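Local coordinates for protein putative transcriptional regulator, sugar-binding family (Arthrobacter aurescens, PDB 3NZE) that probably acts as a SorC-family transcriptional regulator, in which sugar binding by this domain is thought to control DNA binding, at residues N137-S140 with V141-I144; L145-Q148 with A149-S152; V189-A193 with T194-R198; K235-G238 with L239-A242. One frame throughout, in Å; residues are numbered along the deposited sequence.

Every one of the four contacts is local, each made by two adjoining segments, so none closes a loop longer than a helical turn or a hairpin, and none crosses another. Interactions 1 and 2 run in series along helix 139-149, from its N-terminal cap to its exit toward strand 153-160. Further along the chain, interaction 3 folds 189-198 into a hairpin whose first strand pairs antiparallel with strand 153-160. Interaction 4 is the first part of helix 236-244, between strands 225-230 and 250-254. Interactions 3 and 4 touch: F197 CE1 lies 3.2 Å from G238 O, packing the hairpin against the helix. Interactions 1 and 4 occupy opposite sides of the chain's centre.

Interaction 1. Residues N137-S140 with V141-I144; sequences NERS and VQRI
N137 meets the first turn of helix 139-149 through its backbone: the side-chain nitrogen of Q142 comes up to N137 CA, with NE2 to CA at 3.5 Å. This is a helix N-terminus, with E138 at the N-cap position. Its carbonyl opens the helical bonding pattern, since Q142 N points at E138 O over 2.9 Å with an angle of 166° at the hydrogen, whereas the bond from V141 N to the same oxygen is weak. The carbonyl is also covered from the side by the Q142 chain, whose CG lies 3.2 Å from E138 O. With CG beside its own backbone N (chi1 -70°) and the chain extended beyond it, Q142 folds back over the start of the helix, where NE2 is hydrogen-bonded to W136 O. E138 CB faces V141 CG2 at 4.1 Å.

R139 continues the pattern: its carbonyl receives R143 N at 3.0 Å, while R143 CG approaches the same oxygen. The R143 chain bends twice, and in the conformer described its NH2 makes a salt bridge to D146 OD2. The guanidinium of R139 stands nearly perpendicular to the Q142 amide, the planes 89° apart, and R139 CG passes the amide oxygen loosely.

S140 is exposed; V141 and I144, which follow it, form the buried side. V141 packs on F120, V122 and W136, and I144 on F120. The side chain of I144 is about 4 Å from that of E118, a calcium-binding residue, though no calcium is bound to this chain. S140 O meets I144 CG1 at 3.7 Å.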
loop_
_atom_site.group_PDB
_atom_site.type_symbol
_atom_site.label_atom_id
_atom_site.label_comp_id
_atom_site.label_asym_id
_atom_site.label_seq_id
_atom_site.Cartn_x
_atom_site.Cartn_y
_atom_site.Cartn_z
ATOM N N ASN A 137 -3.821 9.560 21.723
ATOM C CA ASN A 137 -3.310 10.206 22.927
ATOM C C ASN A 137 -2.581 9.227 23.841
ATOM O O ASN A 137 -2.205 9.566 24.967
ATOM C CB ASN A 137 -4.451 10.847 23.700
ATOM C CG ASN A 137 -4.290 12.336 23.820
ATOM O OD1 ASN A 137 -4.791 13.093 22.988
ATOM N ND2 ASN A 137 -3.566 12.771 24.846
ATOM N N GLU A 138 -2.399 8.003 23.361
ATOM C CA GLU A 138 -1.671 7.000 24.121
ATOM C C GLU A 138 -0.195 7.042 23.750
ATOM O O GLU A 138 0.149 7.092 22.573
ATOM C CB GLU A 138 -2.239 5.617 23.816
ATOM C CG GLU A 138 -3.670 5.444 24.319
ATOM C CD GLU A 138 -3.733 5.263 25.838
ATOM O OE1 GLU A 138 -2.919 4.487 26.371
ATOM O OE2 GLU A 138 -4.605 5.886 26.483
ATOM N N ARG A 139 0.682 6.985 24.747
ATOM C CA ARG A 139 2.118 7.006 24.461
ATOM C C ARG A 139 2.560 5.806 23.619
ATOM O O ARG A 139 3.426 5.924 22.753
ATOM C CB ARG A 139 2.924 7.094 25.759
ATOM C CG ARG A 139 2.823 8.448 26.430
ATOM C CD ARG A 139 3.314 8.383 27.861
ATOM N NE ARG A 139 2.580 7.372 28.602
ATOM C CZ ARG A 139 2.926 6.924 29.803
ATOM N NH1 ARG A 139 2.191 5.996 30.393
ATOM N NH2 ARG A 139 4.012 7.392 30.405
ATOM N N SER A 140 1.955 4.649 23.867
ATOM C CA SER A 140 2.321 3.456 23.123
ATOM C C SER A 140 2.084 3.672 21.639
ATOM O O SER A 140 2.859 3.205 20.805
ATOM C CB SER A 140 1.516 2.252 23.614
ATOM O OG SER A 140 0.145 2.446 23.333
ATOM N N VAL A 141 1.012 4.382 21.313
ATOM C CA VAL A 141 0.679 4.644 19.919
ATOM C C VAL A 141 1.571 5.744 19.363
ATOM O O VAL A 141 2.135 5.606 18.275
ATOM C CB VAL A 141 -0.802 5.020 19.742
ATOM C CG1 VAL A 141 -1.076 5.455 18.310
ATOM C CG2 VAL A 141 -1.695 3.839 20.132
ATOM N N GLN A 142 1.713 6.818 20.132
ATOM C CA GLN A 142 2.470 7.995 19.704
ATOM C C GLN A 142 3.922 7.668 19.367
ATOM O O GLN A 142 4.490 8.237 18.433
ATOM C CB GLN A 142 2.397 9.092 20.772
ATOM C CG GLN A 142 1.024 9.725 20.886
ATOM C CD GLN A 142 0.875 10.626 22.104
ATOM O OE1 GLN A 142 1.689 10.591 23.033
ATOM N NE2 GLN A 142 -0.177 11.436 22.106
ATOM N N ARG A 143 4.527 6.745 20.110
ATOM C CA ARG A 143 5.911 6.376 19.848
ATOM C C ARG A 143 6.048 5.721 18.471
ATOM O O ARG A 143 7.056 5.886 17.786
ATOM C CB ARG A 143 6.444 5.457 20.944
ATOM C CG ARG A 143 6.538 6.103 22.325
ATOM C CD ARG A 143 7.645 7.152 22.401
ATOM N NE ARG A 143 7.273 8.408 21.757
ATOM C CZ ARG A 143 6.463 9.311 22.299
ATOM N NH1 ARG A 143 5.928 9.094 23.494
ATOM N NH2 ARG A 143 6.179 10.429 21.645
ATOM N N ILE A 144 5.021 4.985 18.063
ATOM C CA ILE A 144 5.016 4.412 16.724
ATOM C C ILE A 144 4.716 5.472 15.657
ATOM O O ILE A 144 5.342 5.475 14.597
ATOM C CB ILE A 144 4.031 3.234 16.609
ATOM C CG1 ILE A 144 4.428 2.139 17.603
ATOM C CG2 ILE A 144 4.035 2.673 15.185
ATOM C CD1 ILE A 144 5.835 1.609 17.391
#

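Interaction 2. Residues L145-Q148 with A149-S152; sequences LDLQ and ARMS
Backbone hydrogen bonds between L145-Q148 and A149-S152 change in span as the helix runs out. A149 N still reaches four residues back, to L145 O at 3.1 Å, and has a weak second bond to D146 O. R150 N instead bonds principally to L147 O at 3.0 Å, keeping a weak link to D146 O. M151 N closes another three-residue step on Q148 O, with an angle of 161° at the hydrogen. In both of these three-residue bonds the donor sits well above the carbonyl plane, more than 60° out of it.

The contact is therefore the C-terminal end of helix 139-149, tightening into i to i-3 bonds before the chain enters strand 153-160. S152, still in the loop, is hydrogen-bonded by backbone and hydroxyl to I59 of strand 59-62.

Side-chain carbons pack against backbone carbonyls of the same turn. A149 CB rests 3.5 Å from D146 O. The selenomethionine M151 bends back over Q148, its CG and its terminal CE each 3.3 Å from Q148 O. CG stands between the backbone N and carbonyl carbon (chi1 69°), and the later bend at chi3 brings the methyl round to the carbonyl. This side chain also packs on I59, Q219 and V223.

Charged and polar ends mostly look elsewhere. R150 crosses L147, with NH1 3.8 Å from CD2, while its CG and CD run past D146 O. Buried Q148 gives NE2 to Q87 O.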
loop_
_atom_site.group_PDB
_atom_site.type_symbol
_atom_site.label_atom_id
_atom_site.label_comp_id
_atom_site.label_asym_id
_atom_site.label_seq_id
_atom_site.Cartn_x
_atom_site.Cartn_y
_atom_site.Cartn_z
ATOM N N LEU A 145 3.771 6.368 15.933
ATOM C CA LEU A 145 3.495 7.466 15.018
ATOM C C LEU A 145 4.778 8.247 14.743
ATOM O O LEU A 145 5.013 8.693 13.622
ATOM C CB LEU A 145 2.400 8.387 15.572
ATOM C CG LEU A 145 1.025 7.733 15.744
ATOM C CD1 LEU A 145 0.032 8.686 16.390
ATOM C CD2 LEU A 145 0.501 7.218 14.394
ATOM N N ASP A 146 5.615 8.396 15.769
ATOM C CA ASP A 146 6.861 9.152 15.638
ATOM C C ASP A 146 7.845 8.445 14.706
ATOM O O ASP A 146 8.553 9.090 13.918
ATOM C CB ASP A 146 7.512 9.378 17.007
ATOM C CG ASP A 146 6.724 10.339 17.891
ATOM O OD1 ASP A 146 5.836 11.055 17.383
ATOM O OD2 ASP A 146 7.006 10.379 19.109
ATOM N N LEU A 147 7.896 7.121 14.807
ATOM C CA LEU A 147 8.755 6.320 13.939
ATOM C C LEU A 147 8.276 6.411 12.502
ATOM O O LEU A 147 9.073 6.550 11.579
ATOM C CB LEU A 147 8.760 4.849 14.370
ATOM C CG LEU A 147 9.905 4.394 15.264
ATOM C CD1 LEU A 147 9.784 2.889 15.544
ATOM C CD2 LEU A 147 11.239 4.714 14.614
ATOM N N GLN A 148 6.962 6.311 12.319
ATOM C CA GLN A 148 6.379 6.411 10.990
ATOM C C GLN A 148 6.768 7.734 10.346
ATOM O O GLN A 148 7.051 7.778 9.152
ATOM C CB GLN A 148 4.857 6.291 11.052
ATOM C CG GLN A 148 4.358 4.879 11.355
ATOM C CD GLN A 148 2.858 4.831 11.584
ATOM O OE1 GLN A 148 2.191 5.856 11.557
ATOM N NE2 GLN A 148 2.321 3.629 11.821
ATOM N N ALA A 149 6.782 8.802 11.138
ATOM C CA ALA A 149 7.049 10.145 10.622
ATOM C C ALA A 149 8.473 10.268 10.086
ATOM O O ALA A 149 8.761 11.124 9.243
ATOM C CB ALA A 149 6.782 11.199 11.708
ATOM N N ARG A 150 9.356 9.403 10.572
ATOM C CA ARG A 150 10.758 9.421 10.168
ATOM C C ARG A 150 11.084 8.433 9.048
ATOM O O ARG A 150 12.253 8.242 8.723
ATOM C CB ARG A 150 11.661 9.106 11.363
ATOM C CG ARG A 150 11.639 10.132 12.493
ATOM C CD ARG A 150 12.239 9.525 13.777
ATOM N NE ARG A 150 13.612 9.078 13.560
ATOM C CZ ARG A 150 14.246 8.177 14.304
ATOM N NH1 ARG A 150 13.637 7.603 15.331
ATOM N NH2 ARG A 150 15.499 7.839 14.010
HETATM N N MSE A 151 10.082 7.781 8.463
HETATM C CA MSE A 151 10.400 6.735 7.486
HETATM C C MSE A 151 11.167 7.241 6.254
HETATM O O MSE A 151 10.926 8.343 5.760
HETATM C CB MSE A 151 9.162 5.954 7.050
HETATM C CG MSE A 151 8.189 6.740 6.223
HETATM SE SE MSE A 151 6.656 5.611 5.796
HETATM C CE MSE A 151 5.265 6.780 6.507
ATOM N N SER A 152 12.087 6.408 5.786
ATOM C CA SER A 152 12.919 6.719 4.621
ATOM C C SER A 152 12.208 6.270 3.347
ATOM O O SER A 152 12.256 6.953 2.315
ATOM C CB SER A 152 14.268 5.996 4.719
ATOM O OG SER A 152 14.731 5.884 6.057
#

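Interaction 3. Residues V189-A193 with T194-R198; sequences VGDVA and TVFFR
F197 lies across the backbone of the opposite strand. From CB the side chain turns between its backbone N and carbonyl carbon (chi1 47°), which lays the ring over the neighbouring strand. At the base of the ring, CG passes 3.9 Å from G190 O, an oxygen centred over one ring face. Along one edge, CD1 and CE1 meet the methyl CG2 of V189, which lies near the ring plane. On the other side of the ring's long axis, CD2 approaches D191 CA and CE2 comes to 3.5 Å from D191 C, while V192 CG2 lies 4.0 Å from CE2. The tip, CZ, reaches D191 N and G190 C. Because G190 has no side chain, the ring can settle directly on its peptide.

The framework is a beta hairpin, strands 188-192 and 195-198 joined by a two-residue loop (A193-T194) in a type I' turn from V192 to V195. F197 N bonds to G190 O at 3.0 Å and V189 N to F197 O, the latter nearly straight at 170°. V192 and V195 exchange reciprocal backbone bonds next to the turn.

On the D191 and F196 face, D191 CB stands over the F196 ring in a CH-pi contact, 4.0 Å from its centroid. The D191 carboxylate reaches into the turn: OD2 accepts T194 N at 2.8 Å, on its anti side and 30° out of the carboxylate plane, while OD1 is hydrogen-bonded to Y170. Both carboxylate oxygens are thus occupied in a buried setting, which probably keeps this group from rotating and ties the turn to Y170.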
loop_
_atom_site.group_PDB
_atom_site.type_symbol
_atom_site.label_atom_id
_atom_site.label_comp_id
_atom_site.label_asym_id
_atom_site.label_seq_id
_atom_site.Cartn_x
_atom_site.Cartn_y
_atom_site.Cartn_z
ATOM N N VAL A 189 -12.499 6.380 -4.340
ATOM C CA VAL A 189 -12.169 5.352 -5.331
ATOM C C VAL A 189 -11.204 4.290 -4.806
ATOM O O VAL A 189 -11.022 3.251 -5.437
ATOM C CB VAL A 189 -11.611 5.948 -6.654
ATOM C CG1 VAL A 189 -12.647 6.863 -7.287
ATOM C CG2 VAL A 189 -10.331 6.707 -6.408
ATOM N N GLY A 190 -10.592 4.539 -3.653
ATOM C CA GLY A 190 -9.580 3.627 -3.155
ATOM C C GLY A 190 -8.861 4.123 -1.920
ATOM O O GLY A 190 -9.234 5.139 -1.326
ATOM N N ASP A 191 -7.814 3.403 -1.525
ATOM C CA ASP A 191 -7.079 3.756 -0.323
ATOM C C ASP A 191 -5.636 3.321 -0.414
ATOM O O ASP A 191 -5.290 2.405 -1.158
ATOM C CB ASP A 191 -7.711 3.124 0.939
ATOM C CG ASP A 191 -7.279 1.662 1.161
ATOM O OD1 ASP A 191 -7.958 0.757 0.635
ATOM O OD2 ASP A 191 -6.262 1.414 1.858
ATOM N N VAL A 192 -4.796 4.008 0.346
ATOM C CA VAL A 192 -3.479 3.495 0.658
ATOM C C VAL A 192 -3.372 3.471 2.167
ATOM O O VAL A 192 -3.651 4.476 2.832
ATOM C CB VAL A 192 -2.386 4.386 0.075
ATOM C CG1 VAL A 192 -1.063 4.104 0.771
ATOM C CG2 VAL A 192 -2.277 4.139 -1.423
ATOM N N ALA A 193 -2.990 2.315 2.709
ATOM C CA ALA A 193 -2.824 2.145 4.158
ATOM C C ALA A 193 -4.099 2.462 4.953
ATOM O O ALA A 193 -4.038 2.902 6.109
ATOM C CB ALA A 193 -1.640 2.996 4.656
ATOM N N THR A 194 -5.243 2.220 4.318
ATOM C CA THR A 194 -6.572 2.489 4.874
ATOM C C THR A 194 -6.941 3.976 4.943
ATOM O O THR A 194 -7.930 4.341 5.577
ATOM C CB THR A 194 -6.854 1.755 6.236
ATOM O OG1 THR A 194 -6.268 2.474 7.330
ATOM C CG2 THR A 194 -6.344 0.321 6.196
ATOM N N VAL A 195 -6.158 4.832 4.279
ATOM C CA VAL A 195 -6.522 6.240 4.132
ATOM C C VAL A 195 -7.058 6.458 2.719
ATOM O O VAL A 195 -6.352 6.237 1.735
ATOM C CB VAL A 195 -5.341 7.200 4.387
ATOM C CG1 VAL A 195 -5.805 8.667 4.334
ATOM C CG2 VAL A 195 -4.682 6.912 5.730
ATOM N N PHE A 196 -8.311 6.876 2.630
ATOM C CA PHE A 196 -9.035 6.915 1.366
ATOM C C PHE A 196 -8.838 8.201 0.581
ATOM O O PHE A 196 -8.504 9.251 1.149
ATOM C CB PHE A 196 -10.522 6.701 1.643
ATOM C CG PHE A 196 -10.823 5.365 2.271
ATOM C CD1 PHE A 196 -11.174 4.290 1.479
ATOM C CD2 PHE A 196 -10.727 5.187 3.644
ATOM C CE1 PHE A 196 -11.433 3.043 2.044
ATOM C CE2 PHE A 196 -10.991 3.947 4.221
ATOM C CZ PHE A 196 -11.344 2.876 3.415
ATOM N N PHE A 197 -9.039 8.108 -0.732
ATOM C CA PHE A 197 -8.940 9.280 -1.611
ATOM C C PHE A 197 -9.969 9.220 -2.738
ATOM O O PHE A 197 -10.531 8.156 -3.020
ATOM C CB PHE A 197 -7.539 9.364 -2.201
ATOM C CG PHE A 197 -7.042 8.059 -2.747
ATOM C CD1 PHE A 197 -7.556 7.547 -3.929
ATOM C CD2 PHE A 197 -6.082 7.326 -2.061
ATOM C CE1 PHE A 197 -7.104 6.337 -4.442
ATOM C CE2 PHE A 197 -5.627 6.106 -2.557
ATOM C CZ PHE A 197 -6.144 5.613 -3.757
ATOM N N ARG A 198 -10.205 10.368 -3.379
ATOM C CA ARG A 198 -11.145 10.484 -4.498
ATOM C C ARG A 198 -10.413 10.307 -5.830
ATOM O O ARG A 198 -9.195 10.140 -5.856
ATOM C CB ARG A 198 -11.860 11.846 -4.466
ATOM C CG ARG A 198 -12.604 12.122 -3.154
ATOM C CD ARG A 198 -13.360 13.460 -3.220
ATOM N NE ARG A 198 -14.017 13.793 -1.958
ATOM C CZ ARG A 198 -13.411 14.367 -0.921
ATOM N NH1 ARG A 198 -12.120 14.682 -0.984
ATOM N NH2 ARG A 198 -14.097 14.631 0.185
#

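Interaction 4. Residues K235-G238 with L239-A242; sequences KING and LQGA
Three successive i to i-4 hydrogen bonds set the backbone of this helix segment: Q240 N to I236 O at 2.9 Å, G241 N to N237 O at 3.2 Å, and A242 N to G238 O at 3.0 Å. The first runs almost straight, with 164° at the hydrogen. K235 is the N-cap residue, and S160 OG bonds to G238 N and more weakly to K235 O, fastening the helix start to strand 153-160.

On the buried side, the end of I236 crosses L239 obliquely, CD1 to CD2 at 3.9 Å. L239 swings CG anti to its backbone N (chi1 178°), and its side chain packs on L251 and L253 of strand 250-254 and on L261. I236 packs on S257 and R260 of helix 255-261.

A second pair lies on the partly exposed flank. The nearly parallel amides of N237 and Q240, their planes 11° apart, pass with N237 OD1 3.5 Å from Q240 OE1, two acceptors that cannot bond to each other. The same OE1 lies 3.8 Å from I236 CG2, while Q240 CG sits against I236 O. The glycines G238 and G241 carry no side chains, and their backbones lie against the F197 ring.

Helix 236-244 joins parallel strands 225-230 and 250-254, the beta-alpha-beta unit characteristic of the Rossmann-like alpha/beta fold expected for this sugar-binding family.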
loop_
_atom_site.group_PDB
_atom_site.type_symbol
_atom_site.label_atom_id
_atom_site.label_comp_id
_atom_site.label_asym_id
_atom_site.label_seq_id
_atom_site.Cartn_x
_atom_site.Cartn_y
_atom_site.Cartn_z
ATOM N N LYS A 235 -8.955 -3.227 -10.746
ATOM C CA LYS A 235 -8.754 -2.329 -9.609
ATOM C C LYS A 235 -8.078 -1.012 -10.020
ATOM O O LYS A 235 -7.474 -0.311 -9.194
ATOM C CB LYS A 235 -7.917 -3.019 -8.536
ATOM C CG LYS A 235 -8.595 -4.241 -7.928
ATOM C CD LYS A 235 -7.756 -4.835 -6.807
ATOM C CE LYS A 235 -8.330 -6.164 -6.336
ATOM N NZ LYS A 235 -7.500 -6.782 -5.264
ATOM N N ILE A 236 -8.185 -0.674 -11.297
ATOM C CA ILE A 236 -7.462 0.478 -11.824
ATOM C C ILE A 236 -7.973 1.817 -11.284
ATOM O O ILE A 236 -7.230 2.798 -11.246
ATOM C CB ILE A 236 -7.444 0.478 -13.369
ATOM C CG1 ILE A 236 -6.039 0.807 -13.868
ATOM C CG2 ILE A 236 -8.476 1.446 -13.928
ATOM C CD1 ILE A 236 -4.971 -0.091 -13.262
ATOM N N ASN A 237 -9.230 1.860 -10.853
ATOM C CA ASN A 237 -9.782 3.095 -10.296
ATOM C C ASN A 237 -9.002 3.589 -9.085
ATOM O O ASN A 237 -8.738 4.788 -8.947
ATOM C CB ASN A 237 -11.261 2.923 -9.945
ATOM C CG ASN A 237 -12.161 3.100 -11.147
ATOM O OD1 ASN A 237 -11.840 3.854 -12.068
ATOM N ND2 ASN A 237 -13.297 2.408 -11.147
ATOM N N GLY A 238 -8.626 2.652 -8.221
ATOM C CA GLY A 238 -7.863 2.963 -7.029
ATOM C C GLY A 238 -6.485 3.484 -7.395
ATOM O O GLY A 238 -6.005 4.466 -6.831
ATOM N N LEU A 239 -5.835 2.812 -8.341
ATOM C CA LEU A 239 -4.502 3.231 -8.745
ATOM C C LEU A 239 -4.529 4.625 -9.346
ATOM O O LEU A 239 -3.647 5.437 -9.075
ATOM C CB LEU A 239 -3.893 2.246 -9.748
ATOM C CG LEU A 239 -2.504 2.638 -10.257
ATOM C CD1 LEU A 239 -1.508 2.751 -9.119
ATOM C CD2 LEU A 239 -2.017 1.637 -11.292
ATOM N N GLN A 240 -5.524 4.893 -10.186
ATOM C CA GLN A 240 -5.635 6.212 -10.806
ATOM C C GLN A 240 -5.683 7.317 -9.760
ATOM O O GLN A 240 -5.022 8.357 -9.903
ATOM C CB GLN A 240 -6.872 6.294 -11.701
ATOM C CG GLN A 240 -6.678 5.700 -13.083
ATOM C CD GLN A 240 -7.930 5.805 -13.939
ATOM O OE1 GLN A 240 -8.976 5.244 -13.606
ATOM N NE2 GLN A 240 -7.828 6.529 -15.046
ATOM N N GLY A 241 -6.483 7.090 -8.723
ATOM C CA GLY A 241 -6.609 8.034 -7.630
ATOM C C GLY A 241 -5.309 8.195 -6.861
ATOM O O GLY A 241 -4.946 9.312 -6.478
ATOM N N ALA A 242 -4.613 7.088 -6.613
ATOM C CA ALA A 242 -3.362 7.164 -5.858
ATOM C C ALA A 242 -2.323 7.950 -6.630
ATOM O O ALA A 242 -1.545 8.699 -6.051
ATOM C CB ALA A 242 -2.830 5.783 -5.545
#